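Local coordinates for SNF1-like protein kinase ssp2 (PDB 2QRD) that probably phosphorylates other proteins on serine or threonine as an AMPK-like catalytic subunit, its C-terminal fragment, described here, probably joining it to its partner subunits, at residues Val30-Leu34 with Ile58-Trp62. Residues are numbered along the deposited sequence; the frame is centred on the assembly and turned at random.
Sequences VYRAL and IKSRW
Helical residues Val30-Leu34 run almost parallel to strand residues Ile58-Trp62, their short axes 11° apart and 11.3 Å away at closest approach. That spacing is bridged by side chains alone, with Tyr31 set against Ile58 and Leu34 against Ser60. Ile58 does most of the bridging, and its branched chain suits the task because the branches reach Val30, Tyr31 and Leu34 between them. CG1 stands anti to the carbonyl carbon (chi1 -58°), and the extended chain beyond it carries CD1 over one face of the Tyr31 ring, 4.1 Å from the ring centroid, in a CH-pi contact displaced toward the rim. The same methyl meets Val30 CG1 at 3.9 Å, while Ile58 CG2 packs against Leu34 CD1 at 3.9 Å. An alanine in place of Ile58 would lose these methyls and would probably leave Val30 CG1, the Tyr31 face and Leu34 CD1 without their partner on the strand. Leu34 is forked as well: its other methyl, CD2, lies 3.7 Å from Trp62 CZ2, the two side chains crossing at about a right angle. The indole brings a broad apolar surface and one polar group, NE1, which donates to Ser60 OG over 2.9 Å in a distinctly bent bond, the oxygen 17° out of the ring plane. Serine suits this place because its buried hydroxyl, while accepting from Trp62, is also hydrogen-bonded to Ile78 O; Tyr31 OH is hydrogen-bonded to Thr42 O. The contact thus belongs to the core between helix 23-37 and the antiparallel sheet, where strand 57-63 is flanked by strands 74-84 and 40-41. Helix 123-136 touches both sides, Ala33 on the helix and Trp62 on the strand, while Leu15 of the neighbouring SPCC1919.03c protein chain packs on Tyr31.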
ATOM      1  N   VAL A  30      17.013 -14.878  22.840  1.00 47.45           N
ATOM      2  CA  VAL A  30      15.992 -13.837  22.900  1.00 48.02           C
ATOM      3  C   VAL A  30      16.376 -12.704  23.866  1.00 48.92           C
ATOM      4  O   VAL A  30      16.227 -11.514  23.522  1.00 50.11           O
ATOM      5  CB  VAL A  30      14.599 -14.412  23.277  1.00 47.80           C
ATOM      6  CG1 VAL A  30      13.599 -13.298  23.448  1.00 47.69           C
ATOM      7  CG2 VAL A  30      14.128 -15.400  22.237  1.00 46.30           C
ATOM      8  N   TYR A  31      16.878 -13.057  25.050  1.00 48.45           N
ATOM      9  CA  TYR A  31      17.283 -12.056  26.046  1.00 48.07           C
ATOM     10  C   TYR A  31      18.493 -11.282  25.580  1.00 48.21           C
ATOM     11  O   TYR A  31      18.615 -10.084  25.818  1.00 47.97           O
ATOM     12  CB  TYR A  31      17.596 -12.712  27.388  1.00 47.83           C
ATOM     13  CG  TYR A  31      16.411 -12.838  28.324  1.00 48.16           C
ATOM     14  CD1 TYR A  31      15.992 -14.083  28.774  1.00 48.52           C
ATOM     15  CD2 TYR A  31      15.711 -11.711  28.767  1.00 48.59           C
ATOM     16  CE1 TYR A  31      14.906 -14.206  29.666  1.00 47.50           C
ATOM     17  CE2 TYR A  31      14.610 -11.831  29.645  1.00 47.48           C
ATOM     18  CZ  TYR A  31      14.229 -13.079  30.096  1.00 46.92           C
ATOM     19  OH  TYR A  31      13.153 -13.219  30.949  1.00 47.44           O
ATOM     20  N   ARG A  32      19.395 -11.977  24.907  1.00 48.58           N
ATOM     21  CA  ARG A  32      20.580 -11.333  24.366  1.00 49.23           C
ATOM     22  C   ARG A  32      20.223 -10.343  23.254  1.00 49.47           C
ATOM     23  O   ARG A  32      20.724  -9.222  23.242  1.00 49.39           O
ATOM     24  CB  ARG A  32      21.622 -12.375  23.929  1.00 49.09           C
ATOM     25  CG  ARG A  32      22.418 -12.924  25.096  1.00 47.98           C
ATOM     26  CD  ARG A  32      23.432 -13.982  24.673  1.00 49.20           C
ATOM     27  NE  ARG A  32      24.407 -14.255  25.741  1.00 50.18           N
ATOM     28  CZ  ARG A  32      25.093 -15.389  25.877  1.00 50.63           C
ATOM     29  NH1 ARG A  32      24.895 -16.385  25.016  1.00 51.06           N
ATOM     30  NH2 ARG A  32      25.961 -15.538  26.884  1.00 48.22           N
ATOM     31  N   ALA A  33      19.346 -10.762  22.350  1.00 50.17           N
ATOM     32  CA  ALA A  33      18.783  -9.894  21.307  1.00 51.25           C
ATOM     33  C   ALA A  33      18.015  -8.652  21.854  1.00 52.54           C
ATOM     34  O   ALA A  33      18.178  -7.549  21.332  1.00 52.96           O
ATOM     35  CB  ALA A  33      17.870 -10.705  20.433  1.00 51.34           C
ATOM     36  N   LEU A  34      17.172  -8.844  22.879  1.00 53.21           N
ATOM     37  CA  LEU A  34      16.485  -7.744  23.567  1.00 53.62           C
ATOM     38  C   LEU A  34      17.482  -6.739  24.138  1.00 53.87           C
ATOM     39  O   LEU A  34      17.295  -5.533  24.014  1.00 54.16           O
ATOM     40  CB  LEU A  34      15.573  -8.272  24.682  1.00 53.61           C
ATOM     41  CG  LEU A  34      14.299  -9.046  24.279  1.00 54.28           C
ATOM     42  CD1 LEU A  34      13.649  -9.665  25.529  1.00 54.18           C
ATOM     43  CD2 LEU A  34      13.291  -8.172  23.560  1.00 53.03           C
ATOM     44  N   ILE A  58       7.988 -13.269  28.467  1.00 49.71           N
ATOM     45  CA  ILE A  58       8.834 -12.099  28.736  1.00 49.08           C
ATOM     46  C   ILE A  58       8.012 -10.834  28.420  1.00 49.48           C
ATOM     47  O   ILE A  58       7.456 -10.718  27.313  1.00 48.40           O
ATOM     48  CB  ILE A  58      10.132 -12.091  27.850  1.00 48.51           C
ATOM     49  CG1 ILE A  58      10.955 -13.371  28.070  1.00 49.53           C
ATOM     50  CG2 ILE A  58      10.957 -10.801  28.056  1.00 44.32           C
ATOM     51  CD1 ILE A  58      11.959 -13.713  26.917  1.00 49.39           C
ATOM     52  N   LYS A  59       7.949  -9.897  29.376  1.00 49.34           N
ATOM     53  CA  LYS A  59       7.412  -8.572  29.074  1.00 50.24           C
ATOM     54  C   LYS A  59       8.556  -7.587  28.846  1.00 50.31           C
ATOM     55  O   LYS A  59       9.478  -7.496  29.640  1.00 50.63           O
ATOM     56  CB  LYS A  59       6.416  -8.088  30.139  1.00 50.34           C
ATOM     57  CG  LYS A  59       5.157  -8.952  30.213  1.00 51.73           C
ATOM     58  CD  LYS A  59       3.960  -8.191  30.660  1.00 56.01           C
ATOM     59  CE  LYS A  59       2.834  -9.159  31.088  1.00 61.22           C
ATOM     60  NZ  LYS A  59       1.441  -8.572  30.950  1.00 62.78           N
ATOM     61  N   SER A  60       8.505  -6.861  27.749  1.00 50.57           N
ATOM     62  CA  SER A  60       9.615  -5.978  27.426  1.00 51.31           C
ATOM     63  C   SER A  60       9.121  -4.543  27.261  1.00 51.54           C
ATOM     64  O   SER A  60       7.982  -4.297  26.829  1.00 52.63           O
ATOM     65  CB  SER A  60      10.362  -6.456  26.168  1.00 51.29           C
ATOM     66  OG  SER A  60       9.515  -6.393  25.035  1.00 50.89           O
ATOM     67  N   ARG A  61       9.966  -3.604  27.648  1.00 50.92           N
ATOM     68  CA  ARG A  61       9.706  -2.194  27.421  1.00 50.89           C
ATOM     69  C   ARG A  61      10.805  -1.618  26.526  1.00 51.08           C
ATOM     70  O   ARG A  61      11.996  -1.879  26.740  1.00 51.13           O
ATOM     71  CB  ARG A  61       9.623  -1.446  28.748  1.00 49.70           C
ATOM     72  CG  ARG A  61       8.979  -0.103  28.622  1.00 48.03           C
ATOM     73  CD  ARG A  61       8.961   0.594  29.951  1.00 46.18           C
ATOM     74  NE  ARG A  61      10.303   0.653  30.511  1.00 42.96           N
ATOM     75  CZ  ARG A  61      10.567   0.882  31.786  1.00 42.66           C
ATOM     76  NH1 ARG A  61       9.558   1.085  32.623  1.00 42.34           N
ATOM     77  NH2 ARG A  61      11.833   0.903  32.216  1.00 37.63           N
ATOM     78  N   TRP A  62      10.387  -0.840  25.538  1.00 51.77           N
ATOM     79  CA  TRP A  62      11.276  -0.269  24.521  1.00 52.54           C
ATOM     80  C   TRP A  62      11.055   1.239  24.464  1.00 53.30           C
ATOM     81  O   TRP A  62       9.896   1.714  24.354  1.00 52.84           O
ATOM     82  CB  TRP A  62      10.929  -0.821  23.134  1.00 52.56           C
ATOM     83  CG  TRP A  62      11.003  -2.328  22.931  1.00 53.09           C
ATOM     84  CD1 TRP A  62      10.222  -3.308  23.521  1.00 53.59           C
ATOM     85  CD2 TRP A  62      11.867  -3.010  22.025  1.00 52.74           C
ATOM     86  NE1 TRP A  62      10.587  -4.557  23.054  1.00 50.21           N
ATOM     87  CE2 TRP A  62      11.581  -4.401  22.128  1.00 51.10           C
ATOM     88  CE3 TRP A  62      12.869  -2.581  21.143  1.00 52.32           C
ATOM     89  CZ2 TRP A  62      12.263  -5.363  21.382  1.00 52.61           C
ATOM     90  CZ3 TRP A  62      13.546  -3.543  20.383  1.00 53.08           C
ATOM     91  CH2 TRP A  62      13.249  -4.920  20.521  1.00 53.67           C
TER